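Local coordinates for protein BsaWI endonuclease (Geobacillus stearothermophilus, PDB 4ZSF) that probably cleaves DNA as a metal-dependent type II restriction endonuclease of the PD-(D/E)XK nuclease class, at residues G222-W227 with R234-D239; F144-T149 with I162-S167; A185-V190 with H258-F263; V246-E251 with W267-K272. One frame throughout, in Å; residues are numbered along the deposited sequence.

Contact 1. Residues G222-W227 with R234-D239; sequences GMYVFW and RIYPID. With CA (calcium ion), chain F.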
# COMPACT_ATOMS: atom_id res chain seq x y z
N GLY A 222 -4.54 20.88 15.44
CA GLY A 222 -5.72 20.38 16.12
C GLY A 222 -6.13 19.05 15.48
O GLY A 222 -5.97 18.84 14.28
N MET A 223 -6.66 18.18 16.33
CA MET A 223 -7.16 16.87 15.92
C MET A 223 -8.62 16.86 16.40
O MET A 223 -8.87 17.17 17.58
CB MET A 223 -6.31 15.77 16.57
CG MET A 223 -6.94 14.40 16.51
SD MET A 223 -6.82 13.73 14.84
CE MET A 223 -5.05 13.41 14.70
N TYR A 224 -9.56 16.56 15.50
CA TYR A 224 -11.00 16.60 15.87
C TYR A 224 -11.53 15.21 15.79
O TYR A 224 -11.45 14.62 14.72
CB TYR A 224 -11.78 17.54 14.91
CG TYR A 224 -11.17 18.92 15.05
CD1 TYR A 224 -10.05 19.28 14.33
CD2 TYR A 224 -11.67 19.81 15.98
CE1 TYR A 224 -9.42 20.53 14.50
CE2 TYR A 224 -11.10 21.06 16.17
CZ TYR A 224 -9.97 21.43 15.40
OH TYR A 224 -9.36 22.65 15.65
N VAL A 225 -11.96 14.65 16.92
CA VAL A 225 -12.31 13.22 16.97
C VAL A 225 -13.79 13.07 17.24
O VAL A 225 -14.31 13.73 18.15
CB VAL A 225 -11.50 12.47 18.10
CG1 VAL A 225 -11.86 10.93 18.13
CG2 VAL A 225 -10.02 12.74 17.94
N PHE A 226 -14.46 12.17 16.48
CA PHE A 226 -15.87 11.86 16.77
C PHE A 226 -16.02 11.03 18.05
O PHE A 226 -16.12 9.82 18.03
CB PHE A 226 -16.50 11.14 15.59
CG PHE A 226 -16.81 12.03 14.43
CD1 PHE A 226 -18.08 12.59 14.30
CD2 PHE A 226 -15.90 12.28 13.45
CE1 PHE A 226 -18.40 13.40 13.23
CE2 PHE A 226 -16.22 13.11 12.36
CZ PHE A 226 -17.49 13.68 12.28
N TRP A 227 -15.99 11.69 19.20
CA TRP A 227 -16.21 10.98 20.44
C TRP A 227 -16.68 12.05 21.46
O TRP A 227 -16.73 13.23 21.12
CB TRP A 227 -14.92 10.26 20.88
CG TRP A 227 -13.72 11.08 21.25
CD1 TRP A 227 -13.64 12.46 21.39
CD2 TRP A 227 -12.43 10.56 21.56
NE1 TRP A 227 -12.36 12.80 21.75
CE2 TRP A 227 -11.60 11.65 21.87
CE3 TRP A 227 -11.89 9.26 21.60
CZ2 TRP A 227 -10.22 11.50 22.21
CZ3 TRP A 227 -10.51 9.10 21.93
CH2 TRP A 227 -9.70 10.21 22.23
N ARG A 234 -4.66 19.51 22.25
CA ARG A 234 -5.10 19.81 20.86
C ARG A 234 -5.98 18.71 20.30
O ARG A 234 -6.29 18.73 19.11
CB ARG A 234 -3.88 19.98 19.94
CG ARG A 234 -2.97 21.15 20.37
CD ARG A 234 -1.62 21.03 19.60
NE ARG A 234 -0.68 22.13 19.86
CZ ARG A 234 -0.69 23.32 19.25
NH1 ARG A 234 -1.61 23.61 18.32
NH2 ARG A 234 0.25 24.23 19.60
N ILE A 235 -6.42 17.79 21.16
CA ILE A 235 -7.32 16.72 20.72
C ILE A 235 -8.73 17.07 21.17
O ILE A 235 -9.03 17.03 22.38
CB ILE A 235 -6.94 15.39 21.28
CG1 ILE A 235 -5.48 15.03 20.81
CG2 ILE A 235 -7.88 14.35 20.78
CD1 ILE A 235 -4.90 13.83 21.59
N TYR A 236 -9.55 17.48 20.23
CA TYR A 236 -10.86 18.03 20.53
C TYR A 236 -12.04 17.13 20.15
O TYR A 236 -11.97 16.48 19.11
CB TYR A 236 -11.06 19.32 19.74
CG TYR A 236 -9.97 20.34 19.95
CD1 TYR A 236 -9.93 21.13 21.12
CD2 TYR A 236 -9.00 20.55 18.97
CE1 TYR A 236 -8.93 22.09 21.30
CE2 TYR A 236 -8.00 21.52 19.15
CZ TYR A 236 -8.00 22.30 20.31
OH TYR A 236 -6.98 23.25 20.45
N PRO A 237 -13.12 17.12 20.95
CA PRO A 237 -14.29 16.31 20.60
C PRO A 237 -15.19 17.02 19.59
O PRO A 237 -15.39 18.26 19.67
CB PRO A 237 -15.04 16.12 21.94
CG PRO A 237 -14.68 17.40 22.75
CD PRO A 237 -13.22 17.74 22.28
N ILE A 238 -15.72 16.23 18.65
CA ILE A 238 -16.75 16.73 17.73
C ILE A 238 -17.83 15.70 17.57
O ILE A 238 -17.66 14.51 17.93
CB ILE A 238 -16.20 17.09 16.32
CG1 ILE A 238 -15.40 15.90 15.77
CG2 ILE A 238 -15.37 18.43 16.32
CD1 ILE A 238 -15.06 16.08 14.23
N ASP A 239 -18.99 16.14 17.08
CA ASP A 239 -20.01 15.22 16.64
C ASP A 239 -20.44 15.73 15.26
O ASP A 239 -19.67 16.48 14.60
CB ASP A 239 -21.19 15.13 17.60
CG ASP A 239 -21.93 16.44 17.73
OD1 ASP A 239 -21.67 17.42 16.98
OD2 ASP A 239 -22.86 16.43 18.53
CA CA F . -23.17 17.80 20.36
O HOH W 1 -10.97 15.16 22.89
O HOH W 2 -23.65 19.47 18.59
O HOH W 3 -25.79 17.41 19.78

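Contact 2. Residues F144-T149 with I162-S167; sequences FDLYIT and IQSKTS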
# COMPACT_ATOMS: atom_id res chain seq x y z
N PHE A 144 -3.18 15.66 1.40
CA PHE A 144 -4.35 16.11 2.19
C PHE A 144 -5.63 15.71 1.50
O PHE A 144 -5.72 15.79 0.29
CB PHE A 144 -4.29 17.62 2.38
CG PHE A 144 -3.08 18.03 3.16
CD1 PHE A 144 -2.97 17.68 4.51
CD2 PHE A 144 -2.00 18.66 2.54
CE1 PHE A 144 -1.76 18.01 5.24
CE2 PHE A 144 -0.84 19.04 3.25
CZ PHE A 144 -0.69 18.67 4.58
N ASP A 145 -6.66 15.39 2.28
CA ASP A 145 -7.95 14.92 1.78
C ASP A 145 -8.85 16.12 1.44
O ASP A 145 -9.57 16.12 0.45
CB ASP A 145 -8.58 14.05 2.87
CG ASP A 145 -7.70 12.83 3.17
OD1 ASP A 145 -7.32 12.13 2.18
OD2 ASP A 145 -7.33 12.61 4.35
N LEU A 146 -8.72 17.16 2.24
CA LEU A 146 -9.58 18.32 2.13
C LEU A 146 -8.75 19.59 2.31
O LEU A 146 -7.72 19.56 2.97
CB LEU A 146 -10.65 18.29 3.20
CG LEU A 146 -11.60 17.09 3.18
CD1 LEU A 146 -12.54 17.10 4.46
CD2 LEU A 146 -12.43 17.26 1.92
N TYR A 147 -9.24 20.70 1.78
CA TYR A 147 -8.63 22.01 2.01
C TYR A 147 -9.71 22.99 2.47
O TYR A 147 -10.91 22.76 2.20
CB TYR A 147 -7.97 22.54 0.74
CG TYR A 147 -6.75 21.73 0.35
CD1 TYR A 147 -5.51 22.05 0.86
CD2 TYR A 147 -6.89 20.60 -0.45
CE1 TYR A 147 -4.37 21.29 0.50
CE2 TYR A 147 -5.77 19.81 -0.81
CZ TYR A 147 -4.51 20.18 -0.31
OH TYR A 147 -3.36 19.46 -0.69
N ILE A 148 -9.32 24.07 3.15
CA ILE A 148 -10.36 25.02 3.57
C ILE A 148 -9.95 26.41 3.13
O ILE A 148 -8.75 26.80 3.22
CB ILE A 148 -10.67 24.91 5.08
CG1 ILE A 148 -11.81 25.87 5.50
CG2 ILE A 148 -9.39 25.10 5.97
CD1 ILE A 148 -12.37 25.55 6.96
N THR A 149 -10.93 27.21 2.69
CA THR A 149 -10.66 28.54 2.20
C THR A 149 -11.44 29.59 2.93
O THR A 149 -12.46 29.28 3.60
CB THR A 149 -11.04 28.71 0.72
OG1 THR A 149 -12.47 28.63 0.59
CG2 THR A 149 -10.40 27.65 -0.18
N ILE A 162 -6.31 19.66 5.55
CA ILE A 162 -7.06 18.78 6.43
C ILE A 162 -6.89 17.31 6.03
O ILE A 162 -7.06 16.93 4.85
CB ILE A 162 -8.59 19.12 6.33
CG1 ILE A 162 -8.84 20.59 6.75
CG2 ILE A 162 -9.43 18.08 7.13
CD1 ILE A 162 -10.22 21.11 6.20
N GLN A 163 -6.56 16.48 7.01
CA GLN A 163 -6.50 15.01 6.82
C GLN A 163 -7.77 14.44 7.38
O GLN A 163 -8.14 14.79 8.48
CB GLN A 163 -5.30 14.43 7.50
CG GLN A 163 -3.98 14.97 6.82
CD GLN A 163 -2.72 14.58 7.57
OE1 GLN A 163 -2.76 14.23 8.75
NE2 GLN A 163 -1.61 14.57 6.87
N SER A 164 -8.46 13.57 6.66
CA SER A 164 -9.74 13.12 7.21
C SER A 164 -9.82 11.63 7.08
O SER A 164 -10.11 11.17 5.99
CB SER A 164 -10.94 13.78 6.49
OG SER A 164 -11.11 13.29 5.16
N LYS A 165 -9.58 10.92 8.21
CA LYS A 165 -9.33 9.48 8.28
C LYS A 165 -10.44 8.70 8.98
O LYS A 165 -10.96 9.14 10.01
CB LYS A 165 -8.04 9.25 9.03
CG LYS A 165 -6.82 9.92 8.35
CD LYS A 165 -6.87 9.76 6.80
CE LYS A 165 -5.77 10.61 6.12
NZ LYS A 165 -5.83 10.55 4.63
N THR A 166 -10.79 7.52 8.45
CA THR A 166 -11.90 6.78 8.99
C THR A 166 -11.36 5.80 10.00
O THR A 166 -12.10 5.17 10.74
CB THR A 166 -12.68 6.02 7.89
OG1 THR A 166 -11.73 5.35 7.07
CG2 THR A 166 -13.43 6.98 7.00
N SER A 167 -10.04 5.62 9.96
CA SER A 167 -9.36 4.91 11.01
C SER A 167 -8.20 5.82 11.44
O SER A 167 -7.36 6.20 10.61
CB SER A 167 -8.87 3.55 10.54
OG SER A 167 -7.85 3.73 9.57

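Contact 3. Residues A185-V190 with H258-F263; sequences AFFWSV and HRRQWF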
# COMPACT_ATOMS: atom_id res chain seq x y z
N ALA A 185 4.90 25.59 6.48
CA ALA A 185 4.49 26.43 5.34
C ALA A 185 3.45 27.46 5.71
O ALA A 185 2.97 28.16 4.83
CB ALA A 185 3.93 25.56 4.22
N PHE A 186 3.15 27.54 7.00
CA PHE A 186 2.22 28.53 7.56
C PHE A 186 0.82 28.32 7.02
O PHE A 186 0.11 29.28 6.67
CB PHE A 186 2.68 29.97 7.33
CG PHE A 186 4.05 30.25 7.90
CD1 PHE A 186 4.21 30.66 9.24
CD2 PHE A 186 5.17 30.09 7.10
CE1 PHE A 186 5.48 30.92 9.75
CE2 PHE A 186 6.45 30.31 7.61
CZ PHE A 186 6.61 30.78 8.93
N PHE A 187 0.35 27.06 7.08
CA PHE A 187 -1.09 26.77 6.91
C PHE A 187 -1.62 26.15 8.21
O PHE A 187 -0.88 25.44 8.92
CB PHE A 187 -1.32 25.80 5.78
CG PHE A 187 -1.03 26.40 4.40
CD1 PHE A 187 0.25 26.31 3.84
CD2 PHE A 187 -2.05 27.04 3.69
CE1 PHE A 187 0.51 26.89 2.56
CE2 PHE A 187 -1.78 27.60 2.43
CZ PHE A 187 -0.54 27.52 1.89
N TRP A 188 -2.92 26.36 8.45
CA TRP A 188 -3.61 25.58 9.50
C TRP A 188 -3.57 24.13 9.11
O TRP A 188 -3.93 23.80 7.98
CB TRP A 188 -5.03 26.08 9.58
CG TRP A 188 -5.81 25.60 10.77
CD1 TRP A 188 -5.36 25.47 12.07
CD2 TRP A 188 -7.20 25.24 10.75
NE1 TRP A 188 -6.44 25.08 12.86
CE2 TRP A 188 -7.56 24.93 12.07
CE3 TRP A 188 -8.18 25.18 9.74
CZ2 TRP A 188 -8.87 24.56 12.41
CZ3 TRP A 188 -9.47 24.81 10.07
CH2 TRP A 188 -9.80 24.45 11.40
N SER A 189 -3.16 23.25 10.01
CA SER A 189 -3.06 21.85 9.62
C SER A 189 -3.81 21.00 10.62
O SER A 189 -3.44 20.94 11.80
CB SER A 189 -1.58 21.38 9.53
OG SER A 189 -1.54 20.02 9.14
N VAL A 190 -4.89 20.38 10.19
CA VAL A 190 -5.68 19.62 11.16
C VAL A 190 -6.08 18.26 10.67
O VAL A 190 -5.91 17.94 9.48
CB VAL A 190 -6.97 20.41 11.58
CG1 VAL A 190 -6.59 21.71 12.30
CG2 VAL A 190 -7.85 20.67 10.35
N HIS A 258 -4.16 37.76 8.93
CA HIS A 258 -3.62 39.01 9.49
C HIS A 258 -2.31 38.89 10.25
O HIS A 258 -1.65 39.90 10.42
CB HIS A 258 -4.67 39.69 10.37
CG HIS A 258 -5.90 40.06 9.59
ND1 HIS A 258 -7.17 39.64 9.93
CD2 HIS A 258 -6.03 40.73 8.41
CE1 HIS A 258 -8.04 40.08 9.03
NE2 HIS A 258 -7.37 40.72 8.08
N ARG A 259 -1.95 37.69 10.69
CA ARG A 259 -0.69 37.53 11.44
C ARG A 259 -0.10 36.17 11.04
O ARG A 259 0.26 35.36 11.87
CB ARG A 259 -0.92 37.70 12.96
CG ARG A 259 -2.05 36.89 13.56
CD ARG A 259 -2.46 37.45 14.98
NE ARG A 259 -2.87 38.85 14.84
CZ ARG A 259 -4.06 39.23 14.36
NH1 ARG A 259 -5.03 38.34 14.06
NH2 ARG A 259 -4.30 40.52 14.20
N ARG A 260 -0.00 35.92 9.72
CA ARG A 260 0.39 34.57 9.26
C ARG A 260 1.80 34.13 9.76
O ARG A 260 2.10 32.91 9.90
CB ARG A 260 0.35 34.54 7.73
CG ARG A 260 0.56 33.14 7.21
CD ARG A 260 0.40 33.09 5.66
NE ARG A 260 0.71 31.73 5.17
CZ ARG A 260 0.80 31.41 3.88
NH1 ARG A 260 0.62 32.35 2.96
NH2 ARG A 260 1.09 30.17 3.52
N GLN A 261 2.67 35.09 10.09
CA GLN A 261 4.04 34.78 10.49
C GLN A 261 4.05 33.99 11.82
O GLN A 261 5.06 33.34 12.15
CB GLN A 261 4.88 36.05 10.66
CG GLN A 261 4.43 37.01 11.80
CD GLN A 261 3.27 37.95 11.44
OE1 GLN A 261 2.77 37.96 10.30
NE2 GLN A 261 2.82 38.71 12.43
N TRP A 262 2.97 34.07 12.58
CA TRP A 262 2.96 33.32 13.84
C TRP A 262 2.11 32.05 13.67
O TRP A 262 1.77 31.39 14.66
CB TRP A 262 2.48 34.20 15.01
CG TRP A 262 3.42 35.36 15.21
CD1 TRP A 262 4.80 35.32 15.20
CD2 TRP A 262 3.05 36.71 15.43
NE1 TRP A 262 5.29 36.58 15.38
CE2 TRP A 262 4.24 37.46 15.52
CE3 TRP A 262 1.81 37.38 15.51
CZ2 TRP A 262 4.27 38.85 15.74
CZ3 TRP A 262 1.83 38.76 15.72
CH2 TRP A 262 3.06 39.48 15.84
N PHE A 263 1.87 31.64 12.42
CA PHE A 263 1.05 30.42 12.19
C PHE A 263 1.94 29.22 11.89
O PHE A 263 1.66 28.46 10.98
CB PHE A 263 0.06 30.62 11.05
CG PHE A 263 -1.31 30.02 11.35
CD1 PHE A 263 -1.42 28.70 11.75
CD2 PHE A 263 -2.47 30.79 11.25
CE1 PHE A 263 -2.69 28.13 12.09
CE2 PHE A 263 -3.73 30.25 11.58
CZ PHE A 263 -3.85 28.91 11.97

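Contact 4. Residues V246-E251 with W267-K272; sequences VQHARE and WKAGQK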
# COMPACT_ATOMS: atom_id res chain seq x y z
N VAL A 246 -15.43 24.10 13.38
CA VAL A 246 -15.94 25.34 12.76
C VAL A 246 -15.48 26.56 13.55
O VAL A 246 -14.99 27.54 12.95
CB VAL A 246 -17.48 25.34 12.62
CG1 VAL A 246 -18.04 26.75 12.18
CG2 VAL A 246 -17.93 24.27 11.67
N GLN A 247 -15.60 26.52 14.89
CA GLN A 247 -15.18 27.72 15.65
C GLN A 247 -13.65 27.95 15.54
O GLN A 247 -13.18 29.10 15.44
CB GLN A 247 -15.68 27.62 17.09
CG GLN A 247 -17.22 27.60 17.17
CD GLN A 247 -17.82 28.84 16.53
OE1 GLN A 247 -17.35 29.93 16.82
NE2 GLN A 247 -18.74 28.68 15.59
N HIS A 248 -12.85 26.88 15.53
CA HIS A 248 -11.40 27.08 15.38
C HIS A 248 -11.07 27.54 13.96
O HIS A 248 -10.10 28.32 13.79
CB HIS A 248 -10.61 25.81 15.74
CG HIS A 248 -10.75 25.42 17.20
ND1 HIS A 248 -10.37 24.18 17.68
CD2 HIS A 248 -11.27 26.10 18.25
CE1 HIS A 248 -10.62 24.12 18.97
NE2 HIS A 248 -11.15 25.28 19.36
N ALA A 249 -11.81 27.06 12.97
CA ALA A 249 -11.55 27.53 11.58
C ALA A 249 -11.74 29.06 11.51
O ALA A 249 -11.01 29.74 10.76
CB ALA A 249 -12.49 26.87 10.59
N ARG A 250 -12.73 29.59 12.22
CA ARG A 250 -12.94 31.06 12.23
C ARG A 250 -11.69 31.80 12.71
O ARG A 250 -11.26 32.85 12.16
CB ARG A 250 -14.12 31.42 13.15
CG ARG A 250 -15.46 30.99 12.55
CD ARG A 250 -16.56 31.24 13.59
NE ARG A 250 -16.80 32.68 13.73
CZ ARG A 250 -17.58 33.21 14.66
NH1 ARG A 250 -18.14 32.42 15.56
NH2 ARG A 250 -17.79 34.53 14.68
N GLU A 251 -11.13 31.25 13.79
CA GLU A 251 -9.97 31.86 14.41
C GLU A 251 -8.72 31.68 13.54
O GLU A 251 -7.91 32.60 13.43
CB GLU A 251 -9.72 31.30 15.81
CG GLU A 251 -8.68 32.18 16.52
CD GLU A 251 -8.31 31.67 17.92
OE1 GLU A 251 -8.85 30.62 18.37
OE2 GLU A 251 -7.47 32.35 18.55
N TRP A 267 1.05 27.72 16.94
CA TRP A 267 -0.30 28.31 16.94
C TRP A 267 -1.29 27.33 17.58
O TRP A 267 -1.26 26.12 17.32
CB TRP A 267 -0.77 28.65 15.53
CG TRP A 267 -2.13 29.35 15.49
CD1 TRP A 267 -2.33 30.72 15.51
CD2 TRP A 267 -3.42 28.75 15.47
NE1 TRP A 267 -3.69 30.99 15.47
CE2 TRP A 267 -4.38 29.80 15.43
CE3 TRP A 267 -3.88 27.41 15.42
CZ2 TRP A 267 -5.78 29.56 15.38
CZ3 TRP A 267 -5.29 27.17 15.36
CH2 TRP A 267 -6.21 28.23 15.32
N LYS A 268 -2.17 27.83 18.43
CA LYS A 268 -3.21 26.98 18.97
C LYS A 268 -4.50 27.79 19.12
O LYS A 268 -4.42 28.95 19.48
CB LYS A 268 -2.74 26.41 20.33
CG LYS A 268 -3.83 25.55 21.00
CD LYS A 268 -3.31 24.80 22.24
CE LYS A 268 -4.49 24.23 23.13
NZ LYS A 268 -3.98 23.67 24.44
N ALA A 269 -5.66 27.18 18.86
CA ALA A 269 -6.93 27.88 18.95
C ALA A 269 -7.25 28.28 20.38
O ALA A 269 -6.86 27.57 21.32
CB ALA A 269 -8.04 26.99 18.41
N GLY A 270 -7.95 29.41 20.55
CA GLY A 270 -8.57 29.71 21.83
C GLY A 270 -7.64 30.26 22.88
O GLY A 270 -8.00 30.22 24.08
N GLN A 271 -6.49 30.78 22.47
CA GLN A 271 -5.47 31.23 23.44
C GLN A 271 -5.43 32.75 23.64
O GLN A 271 -4.64 33.26 24.47
CB GLN A 271 -4.07 30.77 23.01
CG GLN A 271 -3.98 29.28 22.76
CD GLN A 271 -4.39 28.46 23.98
OE1 GLN A 271 -3.71 28.50 25.02
NE2 GLN A 271 -5.51 27.71 23.87
N LYS A 272 -6.26 33.48 22.88
CA LYS A 272 -6.10 34.95 22.84
C LYS A 272 -6.65 35.58 24.11
O LYS A 272 -7.72 35.18 24.59
CB LYS A 272 -6.78 35.55 21.61
CG LYS A 272 -6.13 35.21 20.27
CD LYS A 272 -6.71 36.12 19.20
CE LYS A 272 -6.12 35.88 17.82
NZ LYS A 272 -6.60 34.58 17.32
OXT LYS A 272 -6.04 36.49 24.70
O HOH W 4 -5.52 31.36 19.78
O HOH W 5 -8.55 32.76 21.24

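Contact 1. Residues G222-W227 with R234-D239
Tyr236 N donates almost straight to Met223 O, 2.8 Å away with an angle of 174° at the hydrogen, in the shortest of the backbone bonds that pair strand 222-226 with strand 235-238. The strands are parallel neighbours at one margin of the mixed sheet of the PD-(D/E)XK fold. Met223 N to Arg234 O and Val225 N to Tyr236 O continue the pattern, whereas Ile238 N reaches Val225 O from above the carbonyl plane.

On one face of the sheet, matching first torsions, CG anti to the carbonyl carbon (chi1 about -60° in both), lay Tyr224 and Tyr236 side by side, pointing the same way. Their planes differ by 23° but are slid so far apart that the rings barely overlap, and contact falls to Tyr224 CE2 and Tyr236 CD2 at 3.5 Å. His248 of helix 243-258 ties down both tyrosines: it hydrogen-bonds Tyr224 OH and meets the Tyr236 ring edge-to-face. Further along this face, Ile238 CD1 sits 3.7 Å from Tyr224 CB and also covers one face of the Phe226 ring, 4.0 Å from its centroid.

The reverse face holds Val225 and Ile235, whose CG2 atoms touch at 3.9 Å. Trp227 closes over them, with CZ2 near Ile235 CG2 and the indole edge against Pro237 CB. A water bridges Trp227 NE1 and Ile235 O.

Past the end of the pairing, Asp239 turns away. Its OD1 accepts from the backbone N of Asn241, while OD2 binds a calcium ion at 2.3 Å, two waters occupying further positions on the metal.

Contact 2. Residues F144-T149 with I162-S167
Asp145 sets its CG anti to the carbonyl carbon (chi1 -62°) and Lys165 bends at chi2 (-41°), so that the two side chains cross at about a right angle. Lys165 NZ lies 2.6 Å from Asp145 OD2 in a salt bridge on the syn lone pair. The anti lone pair of the same oxygen takes the backbone N-H of Ser164, nearly straight and 2.7 Å from N to OD2, so a single atom is gripped by two donors. The carboxylate of Glu92 in helix 70-103, a like charge, lies close to Asp145 OD1.

With an alanine in place of Asp145, Lys165 NZ and Ser164 N would probably both be left without this acceptor, and the lysine end would be freer to turn.

The backbone beside this cluster forms a classic beta bulge in the antiparallel hairpin of strands 146-152 and 155-165: Asp145 N and Leu146 N both donate to Ile162 O, at 3.0 and 3.1 Å respectively. Ile162 N answers to Leu146 O at 2.9 Å. This hairpin is where PD-(D/E)XK nucleases carry their signature residues, and Asp145 with Lys165 is consistent with that motif; bound DNA comes close, a phosphate making a weak hydrogen bond with Ser167 OG.

On one side of the hairpin Ile162 CB packs on Leu146 CB, and Ile162 CD1 rests against Ile148 CB. Gln163 CG, 3.7 Å from Phe144 CD1, approaches the phenyl ring at its edge, while the Gln163 amide is engaged by Trp220 and Asp175.

Contact 3. Residues A185-V190 with H258-F263
Phe186 and Phe263 bring the two backbones together, their CA atoms 5.1 Å apart. Phe186 has a positive phi (64°) in a Schellman motif that ends helix 172-184, and its CA-H points at Phe263 O, with 3.5 Å between CA and O. Opposite it, the chain has left helix 243-258 at Arg259 and makes a short 3-10 turn, in which Phe263 N bonds Arg260 O at 2.8 Å.

Arg260 carries most of the polar contact. Its CG lies anti to the backbone N (chi1 -172°) and the chain runs extended to NE, taking the guanidinium up to the helix end. There NH2 donates to Ala185 O at 3.0 Å and NE to Phe186 O at 2.9 Å, both bonds somewhat bent and with the acceptors tilted from the guanidinium plane. The positive group would probably be welcome beside carbonyls at the C-terminal end of a helix, and its NH1 has a further partner in Asp131, a salt bridge.

This is the joint where helix 172-184 passes into strand 188-193 of the central sheet, so the arginine holds the C-terminal loop against a helix-to-strand connection.

Arg260 NH2 also stands over one face of the Phe187 ring, toward its rim, a cation-pi contact with ring and guanidinium planes 64° apart and Arg260 CZ 4.8 Å from the centroid. The Phe186 ring lies against the 3-10 turn, CD1 3.2 Å from Arg260 O and CE1 near Gln261 O. Phe263, stacked on Trp267, presents its CZ to Trp188 CD1 at 3.8 Å, the rings meeting obliquely.

Contact 4. Residues V246-E251 with W267-K272
His248 offers one face of its ring to the methyl of Ala269, whose CB stands 3.4 Å from the ring centroid and close to the normal, a CH-pi contact; its ND1 is already engaged by Tyr224 of strand 222-226. One turn on, Glu251 reaches across with CG anti to its backbone N (chi1 -169°) and an extended chain, crossing the Trp267 side chain obliquely, Glu251 CG 4.1 Å from Trp267 CZ2, with carboxylate and indole planes 66° apart.

Each carboxylate oxygen has its own task. Glu251 OE1 takes the N-H of Gly270 on its syn lone pair at 2.7 Å. OE2 uses its anti lone pair for Lys272 NZ, 2.7 Å away in a salt bridge, and also accepts from two waters that lead on to Lys268 O and to the N-H groups of Gln271 and Lys272. Asp255 shares the lysine.

An alanine in place of Glu251 would probably leave Gly270 N without its acceptor and Lys272 with Asp255 but not this carboxylate, so that the C-terminal residues are held less firmly.

Together these contacts fold the C-terminal tail of the protein back onto helix 243-258, the helix that packs on the sheet.

Following the chain from the N terminus, contact 2 comes first, closing the hairpin of strands 146-152 and 155-165. Contact 3 opens next, at the end of helix 172-184, and spans a long excursion that contains the whole of contact 1, which closes a short loop between strand 222-226 and the outermost strand 235-238. Contact 4 opens on helix 243-258 after contact 1 has closed, and contact 3 then closes at 258-263 before contact 4 does at 267-272, so contacts 3 and 4 cross. Contacts 1, 2 and 3 all reach the same sheet, with strand 188-193 lying between the hairpin and strand 222-226, while contacts 3 and 4 bring the C-terminal region against it.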